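Local coordinates for protein AlkZ (Streptomyces sahachiroi, PDB 5UUJ) that belongs to the AlkZ-like DNA glycosylase family, proteins of the helix-turn-helix clan, and is rich in helices, with small beta sheets, at residues A[164-169]-A[173-178]; A[75-78]-A[82-85]; A[189-192]-A[197-200]. All blocks are in the same frame, centred on the assembly; numbering follows the deposited sequence.

Contact 1 of 3, residues A[164-169]-A[173-178]; sequences SVLKPL and GVLCHG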
loop_
_atom_site.group_PDB
_atom_site.type_symbol
_atom_site.label_atom_id
_atom_site.label_comp_id
_atom_site.label_asym_id
_atom_site.label_seq_id
_atom_site.Cartn_x
_atom_site.Cartn_y
_atom_site.Cartn_z
ATOM N N SER A 164 -8.352 8.269 14.099
ATOM C CA SER A 164 -8.955 9.069 13.042
ATOM C C SER A 164 -8.330 10.465 12.964
ATOM O O SER A 164 -8.107 10.998 11.878
ATOM C CB SER A 164 -10.464 9.178 13.271
ATOM O OG SER A 164 -11.083 9.915 12.232
ATOM N N VAL A 165 -8.044 11.046 14.124
ATOM C CA VAL A 165 -7.559 12.419 14.204
ATOM C C VAL A 165 -6.102 12.549 13.760
ATOM O O VAL A 165 -5.683 13.608 13.297
ATOM C CB VAL A 165 -7.712 12.962 15.650
ATOM C CG1 VAL A 165 -7.078 14.341 15.804
ATOM C CG2 VAL A 165 -9.181 13.021 16.033
ATOM N N LEU A 166 -5.335 11.472 13.890
ATOM C CA LEU A 166 -3.912 11.514 13.567
ATOM C C LEU A 166 -3.651 11.543 12.063
ATOM O O LEU A 166 -2.562 11.909 11.624
ATOM C CB LEU A 166 -3.188 10.309 14.191
ATOM C CG LEU A 166 -3.529 8.904 13.669
ATOM C CD1 LEU A 166 -2.743 8.544 12.417
ATOM C CD2 LEU A 166 -3.276 7.850 14.738
ATOM N N LYS A 167 -4.639 11.146 11.268
ATOM C CA LYS A 167 -4.404 10.930 9.843
ATOM C C LYS A 167 -4.106 12.222 9.070
ATOM O O LYS A 167 -3.180 12.246 8.259
ATOM C CB LYS A 167 -5.594 10.187 9.229
ATOM C CG LYS A 167 -5.750 8.791 9.809
ATOM C CD LYS A 167 -6.696 7.913 9.012
ATOM C CE LYS A 167 -6.800 6.537 9.657
ATOM N NZ LYS A 167 -7.616 5.593 8.862
ATOM N N PRO A 168 -4.876 13.299 9.313
ATOM C CA PRO A 168 -4.486 14.572 8.694
ATOM C C PRO A 168 -3.064 14.992 9.063
ATOM O O PRO A 168 -2.347 15.559 8.235
ATOM C CB PRO A 168 -5.505 15.566 9.258
ATOM C CG PRO A 168 -6.693 14.744 9.584
ATOM C CD PRO A 168 -6.189 13.385 9.975
ATOM N N LEU A 169 -2.666 14.706 10.298
ATOM C CA LEU A 169 -1.326 15.041 10.765
ATOM C C LEU A 169 -0.284 14.203 10.035
ATOM O O LEU A 169 0.774 14.707 9.657
ATOM C CB LEU A 169 -1.212 14.832 12.277
ATOM C CG LEU A 169 -1.581 16.013 13.180
ATOM C CD1 LEU A 169 -2.926 16.602 12.815
ATOM C CD2 LEU A 169 -1.582 15.575 14.638
ATOM N N GLY A 173 2.609 15.411 7.312
ATOM C CA GLY A 173 3.999 15.066 7.551
ATOM C C GLY A 173 4.560 15.507 8.889
ATOM O O GLY A 173 5.770 15.688 9.012
ATOM N N VAL A 174 3.701 15.671 9.893
ATOM C CA VAL A 174 4.155 16.091 11.218
ATOM C C VAL A 174 4.204 14.926 12.202
ATOM O O VAL A 174 4.589 15.108 13.355
ATOM C CB VAL A 174 3.262 17.212 11.807
ATOM C CG1 VAL A 174 3.291 18.439 10.910
ATOM C CG2 VAL A 174 1.829 16.736 12.019
ATOM N N LEU A 175 3.819 13.731 11.761
ATOM C CA LEU A 175 3.973 12.552 12.606
ATOM C C LEU A 175 4.104 11.272 11.798
ATOM O O LEU A 175 3.602 11.158 10.679
ATOM C CB LEU A 175 2.806 12.426 13.604
ATOM C CG LEU A 175 1.383 12.009 13.203
ATOM C CD1 LEU A 175 1.235 10.524 12.932
ATOM C CD2 LEU A 175 0.433 12.393 14.324
ATOM N N CYS A 176 4.811 10.318 12.391
ATOM C CA CYS A 176 4.963 8.981 11.843
ATOM C C CYS A 176 5.347 8.080 13.004
ATOM O O CYS A 176 5.535 8.565 14.115
ATOM C CB CYS A 176 6.026 8.944 10.744
ATOM S SG CYS A 176 7.685 9.415 11.309
ATOM N N HIS A 177 5.464 6.781 12.759
ATOM C CA HIS A 177 5.911 5.867 13.803
ATOM C C HIS A 177 7.368 6.123 14.165
ATOM O O HIS A 177 8.203 6.363 13.293
ATOM C CB HIS A 177 5.758 4.411 13.369
ATOM C CG HIS A 177 4.362 3.879 13.482
ATOM N ND1 HIS A 177 4.093 2.580 13.838
ATOM C CD2 HIS A 177 3.164 4.474 13.278
ATOM C CE1 HIS A 177 2.785 2.389 13.853
ATOM N NE2 HIS A 177 2.199 3.525 13.515
ATOM N N GLY A 178 7.665 6.070 15.456
ATOM C CA GLY A 178 9.037 5.988 15.916
ATOM C C GLY A 178 9.361 4.524 16.131
ATOM O O GLY A 178 8.556 3.657 15.789
#
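Leu169 O, a carbonyl of the last full turn of helix 162-172, accepts the N-H of Val174 at 3.1 Å. The bond is nearly straight, with an N-H...O angle of 166°, and its donor is somewhat tilted from the carbonyl plane. It belongs to a Schellman motif, which closes the C-terminal end of the helix. Gly173 is the residue that turns the chain out of it, with a phi of 81°, a value that glycine adopts far more readily than residues with a side chain.

Beyond the turn, two apolar side chains fold back against the helix. Val174 lays CG2 beside the carbonyl it bonds, 3.3 Å from Leu169 O, and the same methyl meets Leu169 CB at 3.6 Å. Leu175 CD2 reaches the same Leu169 CB, at 3.6 Å, and also touches Leu169 CD2, while Leu166 CB, one turn earlier, is a looser neighbour at 4.2 Å. A chi1 of 73° tucks Leu175 CG between its own N and carbonyl carbon, aiming the branch at the helix. Leu169 also packs on Thr124 and Val127 of helix 117-130.

The branched aliphatic residues thus shield a backbone hydrogen bond with carbon, which probably strengthens it by keeping water from competing for the carbonyl.

Contact 2 of 3, residues A[75-78]-A[82-85]; sequences KTWA and TLHL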
loop_
_atom_site.group_PDB
_atom_site.type_symbol
_atom_site.label_atom_id
_atom_site.label_comp_id
_atom_site.label_asym_id
_atom_site.label_seq_id
_atom_site.Cartn_x
_atom_site.Cartn_y
_atom_site.Cartn_z
ATOM N N LYS A 75 7.005 4.119 8.764
ATOM C CA LYS A 75 5.630 3.658 8.891
ATOM C C LYS A 75 4.739 4.849 9.201
ATOM O O LYS A 75 4.962 5.567 10.178
ATOM C CB LYS A 75 5.502 2.592 9.981
ATOM C CG LYS A 75 6.289 1.324 9.705
ATOM C CD LYS A 75 6.302 0.389 10.906
ATOM C CE LYS A 75 4.910 -0.120 11.234
ATOM N NZ LYS A 75 4.938 -1.152 12.310
ATOM N N THR A 76 3.736 5.062 8.359
ATOM C CA THR A 76 2.796 6.150 8.563
ATOM C C THR A 76 1.523 5.898 7.764
ATOM O O THR A 76 1.443 4.949 6.982
ATOM C CB THR A 76 3.412 7.510 8.161
ATOM O OG1 THR A 76 2.578 8.577 8.627
ATOM C CG2 THR A 76 3.588 7.616 6.644
ATOM N N TRP A 77 0.527 6.748 7.975
ATOM C CA TRP A 77 -0.747 6.623 7.283
ATOM C C TRP A 77 -0.690 7.377 5.966
ATOM O O TRP A 77 -0.324 8.550 5.932
ATOM C CB TRP A 77 -1.882 7.138 8.168
ATOM C CG TRP A 77 -2.066 6.302 9.391
ATOM C CD1 TRP A 77 -3.019 5.348 9.592
ATOM C CD2 TRP A 77 -1.262 6.323 10.576
ATOM N NE1 TRP A 77 -2.865 4.778 10.833
ATOM C CE2 TRP A 77 -1.793 5.360 11.458
ATOM C CE3 TRP A 77 -0.148 7.068 10.981
ATOM C CZ2 TRP A 77 -1.253 5.123 12.720
ATOM C CZ3 TRP A 77 0.390 6.830 12.234
ATOM C CH2 TRP A 77 -0.163 5.865 13.089
ATOM N N ALA A 78 -1.035 6.684 4.885
ATOM C CA ALA A 78 -0.964 7.246 3.546
ATOM C C ALA A 78 -2.244 6.931 2.765
ATOM O O ALA A 78 -3.324 7.404 3.131
ATOM C CB ALA A 78 0.269 6.717 2.817
ATOM N N THR A 82 -4.795 4.309 5.371
ATOM C CA THR A 82 -4.286 3.110 6.034
ATOM C C THR A 82 -2.778 3.191 6.264
ATOM O O THR A 82 -2.058 3.889 5.546
ATOM C CB THR A 82 -4.592 1.833 5.225
ATOM O OG1 THR A 82 -3.894 1.872 3.978
ATOM C CG2 THR A 82 -6.086 1.698 4.964
ATOM N N LEU A 83 -2.313 2.464 7.272
ATOM C CA LEU A 83 -0.901 2.418 7.621
ATOM C C LEU A 83 -0.076 1.759 6.521
ATOM O O LEU A 83 -0.354 0.629 6.124
ATOM C CB LEU A 83 -0.716 1.664 8.938
ATOM C CG LEU A 83 0.689 1.666 9.537
ATOM C CD1 LEU A 83 1.087 3.074 9.946
ATOM C CD2 LEU A 83 0.754 0.714 10.722
ATOM N N HIS A 84 0.938 2.478 6.042
ATOM C CA HIS A 84 1.809 2.007 4.968
ATOM C C HIS A 84 3.277 2.056 5.362
ATOM O O HIS A 84 3.698 2.938 6.111
ATOM C CB HIS A 84 1.634 2.862 3.710
ATOM C CG HIS A 84 0.504 2.442 2.822
ATOM N ND1 HIS A 84 -0.795 2.845 3.029
ATOM C CD2 HIS A 84 0.492 1.688 1.695
ATOM C CE1 HIS A 84 -1.567 2.339 2.078
ATOM N NE2 HIS A 84 -0.807 1.635 1.260
ATOM N N LEU A 85 4.053 1.110 4.843
ATOM C CA LEU A 85 5.498 1.272 4.757
ATOM C C LEU A 85 5.795 2.167 3.561
ATOM O O LEU A 85 5.183 2.011 2.505
ATOM C CB LEU A 85 6.208 -0.076 4.600
ATOM C CG LEU A 85 6.415 -0.931 5.853
ATOM C CD1 LEU A 85 6.784 -2.349 5.464
ATOM C CD2 LEU A 85 7.496 -0.336 6.743
#
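Thr76 and His84 face each other as the hydrogen-bonded pair of an antiparallel beta hairpin, strands 74-77 and 83-86, joined by two reciprocal bonds, one each way. His84 N gives its hydrogen to Thr76 O at 2.7 Å, almost straight at 176°, and Thr76 N returns a bond to His84 O at 3.1 Å, lying in the carbonyl plane. Toward the turn, Ala78 N donates to Thr82 O at 3.0 Å.

That last carbonyl has a second donor. His84 ND1 also reaches Thr82 O at 3.0 Å, coming from above the carbonyl plane, whereas Ala78 N arrives from the opposite face. The oxygen lies close to the imidazole plane, as a ring N-H requires, and chi1 of -85° keeps the ring beside its own backbone N, where ND1 can turn back to the carbonyl two residues earlier. Histidine suits the place because it supplies this donor while CB and ND1 also rest against the small Ala78 CB. Thr82 OG1 is bonded to Met79 O within the turn, and Ala78 O accepts from Trp171 NE1. Both strands also bond outward through their backbones, Lys75 with His177, Leu83 with Ala42 and Leu85 with Val40.

On the sheet face bearing Lys75, Trp77, Leu83 and Leu85, the contacts between the two strands are mainly apolar. Leu83 CD1 stands over the six-membered ring of Trp77, 4.0 Å from its centroid, a CH-pi contact to which a flat indole offers ample surface. Lys75 CG lies 3.6 Å from Leu85 CD2. The lysine also makes a cation-pi contact with Trp45.

ND1 as donor fixes the rotation of the imidazole at the turn end of the hairpin, and the two donors on opposite faces of Thr82 O would be expected to polarise it.

Contact 3 of 3, residues A[189-192]-A[197-200]; sequences LPAS and DWGK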
loop_
_atom_site.group_PDB
_atom_site.type_symbol
_atom_site.label_atom_id
_atom_site.label_comp_id
_atom_site.label_asym_id
_atom_site.label_seq_id
_atom_site.Cartn_x
_atom_site.Cartn_y
_atom_site.Cartn_z
ATOM N N LEU A 189 8.440 13.052 14.869
ATOM C CA LEU A 189 8.448 13.945 13.712
ATOM C C LEU A 189 9.316 13.363 12.592
ATOM O O LEU A 189 10.491 13.064 12.819
ATOM C CB LEU A 189 8.968 15.326 14.117
ATOM C CG LEU A 189 8.906 16.425 13.056
ATOM C CD1 LEU A 189 7.466 16.871 12.833
ATOM C CD2 LEU A 189 9.776 17.599 13.460
ATOM N N PRO A 190 8.743 13.191 11.384
ATOM C CA PRO A 190 9.515 12.665 10.250
ATOM C C PRO A 190 10.809 13.437 9.980
ATOM O O PRO A 190 11.845 12.831 9.695
ATOM C CB PRO A 190 8.541 12.808 9.076
ATOM C CG PRO A 190 7.194 12.701 9.703
ATOM C CD PRO A 190 7.316 13.358 11.042
ATOM N N ALA A 191 10.749 14.760 10.088
ATOM C CA ALA A 191 11.911 15.601 9.819
ATOM C C ALA A 191 13.079 15.286 10.757
ATOM O O ALA A 191 14.221 15.208 10.317
ATOM C CB ALA A 191 11.530 17.069 9.931
ATOM N N SER A 192 12.796 15.097 12.043
ATOM C CA SER A 192 13.859 14.864 13.016
ATOM C C SER A 192 14.378 13.427 12.963
ATOM O O SER A 192 15.549 13.176 13.244
ATOM C CB SER A 192 13.376 15.194 14.436
ATOM O OG SER A 192 12.401 14.270 14.889
ATOM N N ASP A 197 17.199 12.714 4.635
ATOM C CA ASP A 197 16.350 11.874 3.795
ATOM C C ASP A 197 14.921 12.403 3.695
ATOM O O ASP A 197 14.151 11.950 2.853
ATOM C CB ASP A 197 16.321 10.439 4.325
ATOM C CG ASP A 197 17.599 9.687 4.033
ATOM O OD1 ASP A 197 18.159 9.868 2.932
ATOM O OD2 ASP A 197 18.047 8.917 4.907
ATOM N N TRP A 198 14.565 13.352 4.557
ATOM C CA TRP A 198 13.225 13.925 4.541
ATOM C C TRP A 198 13.205 15.225 3.755
ATOM O O TRP A 198 13.654 16.262 4.240
ATOM C CB TRP A 198 12.722 14.169 5.962
ATOM C CG TRP A 198 11.304 14.640 6.012
ATOM C CD1 TRP A 198 10.867 15.910 6.261
ATOM C CD2 TRP A 198 10.130 13.844 5.804
ATOM N NE1 TRP A 198 9.494 15.951 6.225
ATOM C CE2 TRP A 198 9.018 14.697 5.946
ATOM C CE3 TRP A 198 9.914 12.493 5.514
ATOM C CZ2 TRP A 198 7.707 14.242 5.807
ATOM C CZ3 TRP A 198 8.613 12.044 5.376
ATOM C CH2 TRP A 198 7.527 12.915 5.524
ATOM N N GLY A 199 12.680 15.159 2.536
ATOM C CA GLY A 199 12.582 16.327 1.684
ATOM C C GLY A 199 11.392 17.183 2.063
ATOM O O GLY A 199 10.434 16.705 2.672
ATOM N N LYS A 200 11.464 18.463 1.712
ATOM C CA LYS A 200 10.364 19.391 1.939
ATOM C C LYS A 200 9.177 18.943 1.101
ATOM O O LYS A 200 9.345 18.510 -0.039
ATOM C CB LYS A 200 10.773 20.820 1.578
ATOM C CG LYS A 200 12.102 21.257 2.193
ATOM C CD LYS A 200 12.742 22.409 1.433
ATOM C CE LYS A 200 12.051 23.729 1.721
ATOM N NZ LYS A 200 12.832 24.876 1.178
#
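Pro190 and Ala191 form the first turn of helix 190-194 and press against the indole of Trp198, which comes back from the loop that follows; this is a proline-aromatic CH-pi contact at the N-terminal first turn of a helix.

Leu189 occupies the N-cap position, immediately before the helix. Its carbonyl O is used at close range: Ser192 OG donates to it at 3.1 Å, while Ser192 N makes a weak bond to the same oxygen. The leucine side chain takes no part in the contact with the loop and packs instead on Leu131 and Asp132.

Pro190 comes next. Proline is well suited to the first turn of a helix, since its nitrogen has no hydrogen to give and none is required there, and its ring already holds phi near helical values. Its CB sits over the six-membered ring of Trp198, 3.5 Å from the centroid and 4° off the ring normal, and the methylene faces the ring with its two hydrogens to either side of that normal. Proline's compact ring thus presents C-H groups to the electron-rich indole face.

Ala191 continues the same surface along the pyrrole side, at CD1. Its CA is 3.7 Å from Trp198 CD1, and its backbone N lies above the same ring face as Pro190 CB. A small residue lets the indole come this close to the helix backbone, with CB at 3.9 Å from CD1.

Ser192 points away from the loop, and OG has a further, weak bond to Gly133 N. Trp198 also touches Met74 of strand 74-77 and Leu95 of helix 91-100. Its chi1 of -175°, with CG opposite the backbone N, extends the indole so that CZ2 ends 3.7 Å from Pro190 CB.

In the fold
The three contacts follow one another along the chain as separate local units, yet strand 176-177 joins the first two. Contacts 1 and 2 have centres 9 Å apart and touch directly: His177 N lies 2.9 Å from Lys75 O, a probable hydrogen bond, and His177 NE2 approaches Trp77 CH2 at 3.4 Å. Contact 1 meets contact 3, 13 Å away between centres, through the chain leaving the helix, with Val174 O 3.4 Å from Leu189 CD1 and Gly173 O 3.4 Å from Pro190 CG. Contacts 2 and 3 do not touch, their nearest atoms being about 6 Å apart, but Met74, the first residue of the hairpin strand 74-77, packs on both Pro190 and Trp198.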